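Local structure of aspartate aminotransferase (3NRA) at residues Gln23-Ile37 against Ala348-Ala362. The protein probably catalyses the pyridoxal-phosphate-dependent transfer of an amino group from L-aspartate to 2-oxoglutarate, giving oxaloacetate and L-glutamate. Numbering follows the deposited sequence.
Sequences QSAAGLEALIRGAPI and AVAPAEFVKILRLQA
In the small domain of the aspartate aminotransferase fold, where N- and C-terminal parts of the chain come together, the irregular segment 23-37 wraps over helix 351-362, and Gln361 near the helix's C-terminal end binds it at two points. Its side-chain NE2 donates to Arg33 O at 2.9 Å, the acceptor lying in the amide plane although the nitrogen stands well above the carbonyl plane of Arg33. With CG beside its backbone N (chi1 -63°) and the chain extended beyond, the amide reaches the loop backbone; a glutamine suits because its OE1 also accepts from Tyr405 OH. The backbone O of Gln361 takes a short, nearly straight bond from Ile37 N (2.6 Å, 169°).

Farther toward the helix's N-terminal end the contact is mainly aliphatic. Ile32 sets CD1 against Leu360 CD2 at 3.6 Å. The two branches of Leu28 let one residue reach both Lys356 CB and the Glu353 methylenes, about a turn apart; these charged residues offer apolar stems while their ends find polar partners. Leu31 lays CB on Val349 CG1 and brings CD1 close to the Glu353 carboxylate, whose OE1 accepts from Ala350 N, the N-cap residue.

Gln23, bent at chi2, presses CG onto Leu360 CD1 (3.4 Å). Arg359 NH1 donates to Gln23 OE1 at 3.2 Å; the oxygen lies in the guanidinium plane, but the nitrogen stands above the amide's carbonyl plane, the two groups being nearly perpendicular. Gln23 NE2 donates to Ser24 O. An alanine here, lacking CG and the amide, would probably leave Leu360 CD1 less well covered and Arg359 NH1 without this acceptor. Near Gln23, a water accepts from Lys356 NZ and donates to Ala26 O.

Helix 388-404 and Tyr405 pack against both segments, and strand 42-43, after the loop, pairs with strand 364-368, after the helix.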
loop_
_atom_site.group_PDB
_atom_site.type_symbol
_atom_site.label_atom_id
_atom_site.label_comp_id
_atom_site.label_asym_id
_atom_site.label_seq_id
_atom_site.Cartn_x
_atom_site.Cartn_y
_atom_site.Cartn_z
ATOM N N GLN B 23 7.390 28.510 8.241
ATOM C CA GLN B 23 8.228 28.158 9.396
ATOM C C GLN B 23 8.058 29.238 10.457
ATOM O O GLN B 23 8.174 30.439 10.160
ATOM C CB GLN B 23 9.717 28.019 8.986
ATOM C CG GLN B 23 10.723 27.619 10.161
ATOM C CD GLN B 23 10.376 26.295 10.860
ATOM O OE1 GLN B 23 10.211 25.251 10.206
ATOM N NE2 GLN B 23 10.287 26.333 12.209
ATOM N N SER B 24 7.768 28.811 11.684
ATOM C CA SER B 24 7.598 29.723 12.818
ATOM C C SER B 24 8.947 29.925 13.528
ATOM O O SER B 24 9.791 29.031 13.537
ATOM C CB SER B 24 6.538 29.158 13.793
ATOM O OG SER B 24 6.671 29.669 15.114
ATOM N N ALA B 25 9.133 31.105 14.122
ATOM C CA ALA B 25 10.306 31.394 14.911
ATOM C C ALA B 25 10.141 30.949 16.393
ATOM O O ALA B 25 11.028 31.206 17.221
ATOM C CB ALA B 25 10.615 32.866 14.833
ATOM N N ALA B 26 9.018 30.305 16.732
ATOM C CA ALA B 26 8.691 30.048 18.119
ATOM C C ALA B 26 9.730 29.126 18.697
ATOM O O ALA B 26 10.072 28.095 18.082
ATOM C CB ALA B 26 7.263 29.430 18.258
ATOM N N GLY B 27 10.315 29.544 19.822
ATOM C CA GLY B 27 11.423 28.806 20.448
ATOM C C GLY B 27 12.809 29.126 19.875
ATOM O O GLY B 27 13.786 28.661 20.390
ATOM N N LEU B 28 12.881 29.941 18.815
ATOM C CA LEU B 28 14.155 30.284 18.185
ATOM C C LEU B 28 14.499 31.787 18.285
ATOM O O LEU B 28 15.456 32.232 17.684
ATOM C CB LEU B 28 14.126 29.866 16.708
ATOM C CG LEU B 28 13.799 28.397 16.403
ATOM C CD1 LEU B 28 13.706 28.193 14.891
ATOM C CD2 LEU B 28 14.820 27.474 17.010
ATOM N N GLU B 29 13.746 32.556 19.064
ATOM C CA GLU B 29 13.857 34.007 18.987
ATOM C C GLU B 29 15.193 34.500 19.559
ATOM O O GLU B 29 15.739 35.491 19.081
ATOM C CB GLU B 29 12.674 34.712 19.653
ATOM C CG GLU B 29 11.287 34.395 19.015
ATOM C CD GLU B 29 10.538 33.296 19.771
ATOM O OE1 GLU B 29 11.200 32.434 20.367
ATOM O OE2 GLU B 29 9.284 33.290 19.759
ATOM N N ALA B 30 15.714 33.784 20.560
ATOM C CA ALA B 30 17.017 34.096 21.171
ATOM C C ALA B 30 18.219 33.575 20.359
ATOM O O ALA B 30 19.369 33.956 20.622
ATOM C CB ALA B 30 17.069 33.527 22.651
ATOM N N LEU B 31 17.943 32.709 19.374
ATOM C CA LEU B 31 18.976 31.997 18.605
ATOM C C LEU B 31 19.179 32.540 17.190
ATOM O O LEU B 31 20.255 32.389 16.625
ATOM C CB LEU B 31 18.604 30.520 18.509
ATOM C CG LEU B 31 18.348 29.784 19.822
ATOM C CD1 LEU B 31 18.026 28.353 19.532
ATOM C CD2 LEU B 31 19.557 29.902 20.786
ATOM N N ILE B 32 18.161 33.182 16.624
ATOM C CA ILE B 32 18.216 33.625 15.210
ATOM C C ILE B 32 19.145 34.820 15.039
ATOM O O ILE B 32 19.090 35.767 15.819
ATOM C CB ILE B 32 16.788 33.940 14.662
ATOM C CG1 ILE B 32 16.036 32.632 14.424
ATOM C CG2 ILE B 32 16.835 34.751 13.344
ATOM C CD1 ILE B 32 14.539 32.769 14.538
ATOM N N ARG B 33 20.034 34.731 14.034
ATOM C CA ARG B 33 21.018 35.767 13.714
ATOM C C ARG B 33 20.735 36.296 12.352
ATOM O O ARG B 33 20.576 35.521 11.407
ATOM C CB ARG B 33 22.441 35.185 13.707
ATOM C CG ARG B 33 22.869 34.527 14.990
ATOM C CD ARG B 33 24.279 34.012 14.907
ATOM N NE ARG B 33 24.727 33.479 16.204
ATOM C CZ ARG B 33 25.977 33.073 16.487
ATOM N NH1 ARG B 33 26.944 33.097 15.566
ATOM N NH2 ARG B 33 26.259 32.640 17.701
ATOM N N GLY B 34 20.695 37.623 12.218
ATOM C CA GLY B 34 20.609 38.256 10.905
ATOM C C GLY B 34 19.237 38.161 10.272
ATOM O O GLY B 34 18.280 37.711 10.910
ATOM N N ALA B 35 19.140 38.629 9.015
ATOM C CA ALA B 35 17.916 38.536 8.216
ATOM C C ALA B 35 17.990 37.343 7.244
ATOM O O ALA B 35 19.053 36.712 7.098
ATOM C CB ALA B 35 17.689 39.872 7.423
ATOM N N PRO B 36 16.860 37.020 6.569
ATOM C CA PRO B 36 16.889 35.954 5.547
ATOM C C PRO B 36 17.819 36.256 4.363
ATOM O O PRO B 36 18.227 37.398 4.162
ATOM C CB PRO B 36 15.420 35.879 5.069
ATOM C CG PRO B 36 14.609 36.364 6.234
ATOM C CD PRO B 36 15.470 37.482 6.841
ATOM N N ILE B 37 18.170 35.219 3.623
ATOM C CA ILE B 37 18.950 35.348 2.392
ATOM C C ILE B 37 18.012 35.068 1.191
ATOM O O ILE B 37 17.477 33.966 1.063
ATOM C CB ILE B 37 20.118 34.332 2.380
ATOM C CG1 ILE B 37 21.032 34.508 3.603
ATOM C CG2 ILE B 37 20.966 34.475 1.133
ATOM C CD1 ILE B 37 22.002 33.310 3.752
ATOM N N ALA B 348 26.492 27.327 16.780
ATOM C CA ALA B 348 26.049 27.955 18.033
ATOM C C ALA B 348 24.615 27.588 18.361
ATOM O O ALA B 348 24.112 28.005 19.364
ATOM C CB ALA B 348 26.184 29.452 17.954
ATOM N N VAL B 349 23.959 26.825 17.475
ATOM C CA VAL B 349 22.619 26.283 17.721
ATOM C C VAL B 349 22.693 24.766 17.559
ATOM O O VAL B 349 23.639 24.236 16.913
ATOM C CB VAL B 349 21.575 26.884 16.710
ATOM C CG1 VAL B 349 21.526 28.389 16.825
ATOM C CG2 VAL B 349 21.917 26.480 15.279
ATOM N N ALA B 350 21.709 24.060 18.120
ATOM C CA ALA B 350 21.653 22.602 17.996
ATOM C C ALA B 350 21.281 22.209 16.542
ATOM O O ALA B 350 20.699 23.021 15.799
ATOM C CB ALA B 350 20.658 22.016 18.991
ATOM N N PRO B 351 21.680 20.985 16.107
ATOM C CA PRO B 351 21.357 20.534 14.753
ATOM C C PRO B 351 19.880 20.674 14.349
ATOM O O PRO B 351 19.599 21.180 13.255
ATOM C CB PRO B 351 21.770 19.070 14.775
ATOM C CG PRO B 351 22.969 19.046 15.754
ATOM C CD PRO B 351 22.617 20.055 16.802
ATOM N N ALA B 352 18.952 20.284 15.233
ATOM C CA ALA B 352 17.526 20.378 14.913
ATOM C C ALA B 352 17.077 21.849 14.719
ATOM O O ALA B 352 16.227 22.148 13.856
ATOM C CB ALA B 352 16.680 19.697 15.979
ATOM N N GLU B 353 17.666 22.746 15.502
ATOM C CA GLU B 353 17.376 24.163 15.408
ATOM C C GLU B 353 17.929 24.722 14.087
ATOM O O GLU B 353 17.279 25.513 13.451
ATOM C CB GLU B 353 17.943 24.916 16.645
ATOM C CG GLU B 353 17.287 24.461 17.996
ATOM C CD GLU B 353 18.001 24.975 19.268
ATOM O OE1 GLU B 353 19.243 25.241 19.248
ATOM O OE2 GLU B 353 17.310 25.078 20.302
ATOM N N PHE B 354 19.104 24.237 13.654
ATOM C CA PHE B 354 19.696 24.715 12.433
ATOM C C PHE B 354 18.858 24.339 11.215
ATOM O O PHE B 354 18.688 25.165 10.297
ATOM C CB PHE B 354 21.115 24.190 12.264
ATOM C CG PHE B 354 21.872 24.865 11.151
ATOM C CD1 PHE B 354 22.196 26.219 11.237
ATOM C CD2 PHE B 354 22.278 24.162 10.043
ATOM C CE1 PHE B 354 22.892 26.861 10.208
ATOM C CE2 PHE B 354 22.964 24.806 8.997
ATOM C CZ PHE B 354 23.260 26.159 9.087
ATOM N N VAL B 355 18.306 23.121 11.212
ATOM C CA VAL B 355 17.392 22.688 10.121
ATOM C C VAL B 355 16.183 23.644 9.978
ATOM O O VAL B 355 15.834 24.037 8.876
ATOM C CB VAL B 355 16.886 21.237 10.332
ATOM C CG1 VAL B 355 15.693 20.935 9.401
ATOM C CG2 VAL B 355 18.029 20.228 10.128
ATOM N N LYS B 356 15.601 24.058 11.104
ATOM C CA LYS B 356 14.519 25.044 11.088
ATOM C C LYS B 356 15.004 26.385 10.550
ATOM O O LYS B 356 14.329 27.014 9.749
ATOM C CB LYS B 356 13.936 25.219 12.470
ATOM C CG LYS B 356 13.223 23.958 12.992
ATOM C CD LYS B 356 12.766 24.101 14.428
ATOM C CE LYS B 356 11.933 22.870 14.866
ATOM N NZ LYS B 356 11.097 23.172 16.078
ATOM N N ILE B 357 16.209 26.779 10.953
ATOM C CA ILE B 357 16.797 28.046 10.544
ATOM C C ILE B 357 17.125 28.080 9.032
ATOM O O ILE B 357 16.929 29.089 8.371
ATOM C CB ILE B 357 18.052 28.365 11.441
ATOM C CG1 ILE B 357 17.578 28.862 12.814
ATOM C CG2 ILE B 357 18.975 29.377 10.794
ATOM C CD1 ILE B 357 18.640 28.913 13.862
ATOM N N LEU B 358 17.568 26.962 8.486
ATOM C CA LEU B 358 17.797 26.851 7.041
ATOM C C LEU B 358 16.529 27.126 6.240
ATOM O O LEU B 358 16.572 27.799 5.216
ATOM C CB LEU B 358 18.318 25.471 6.684
ATOM C CG LEU B 358 19.761 25.182 6.972
ATOM C CD1 LEU B 358 20.065 23.730 6.569
ATOM C CD2 LEU B 358 20.716 26.187 6.230
ATOM N N ARG B 359 15.409 26.622 6.736
ATOM C CA ARG B 359 14.118 26.847 6.122
ATOM C C ARG B 359 13.656 28.309 6.315
ATOM O O ARG B 359 13.261 28.972 5.353
ATOM C CB ARG B 359 13.091 25.869 6.712
ATOM C CG ARG B 359 11.744 25.960 6.102
ATOM C CD ARG B 359 10.966 24.698 6.307
ATOM N NE ARG B 359 9.655 24.777 5.636
ATOM C CZ ARG B 359 8.472 25.023 6.233
ATOM N NH1 ARG B 359 8.369 25.208 7.563
ATOM N NH2 ARG B 359 7.364 25.058 5.489
ATOM N N LEU B 360 13.769 28.807 7.541
ATOM C CA LEU B 360 13.380 30.207 7.866
ATOM C C LEU B 360 14.195 31.264 7.105
ATOM O O LEU B 360 13.625 32.193 6.528
ATOM C CB LEU B 360 13.528 30.463 9.360
ATOM C CG LEU B 360 12.638 31.566 9.897
ATOM C CD1 LEU B 360 11.244 30.990 10.149
ATOM C CD2 LEU B 360 13.228 32.191 11.184
ATOM N N GLN B 361 15.515 31.105 7.080
ATOM C CA GLN B 361 16.426 32.170 6.581
ATOM C C GLN B 361 17.033 31.923 5.176
ATOM O O GLN B 361 17.644 32.825 4.622
ATOM C CB GLN B 361 17.566 32.369 7.585
ATOM C CG GLN B 361 17.099 32.854 8.962
ATOM C CD GLN B 361 18.224 33.460 9.750
ATOM O OE1 GLN B 361 19.218 32.778 10.081
ATOM N NE2 GLN B 361 18.112 34.754 10.035
ATOM N N ALA B 362 16.911 30.690 4.652
ATOM C CA ALA B 362 17.402 30.330 3.299
ATOM C C ALA B 362 16.344 29.693 2.379
ATOM O O ALA B 362 16.651 29.362 1.234
ATOM C CB ALA B 362 18.598 29.390 3.414
HETATM O O HOH W 1 11.195 25.453 17.781
#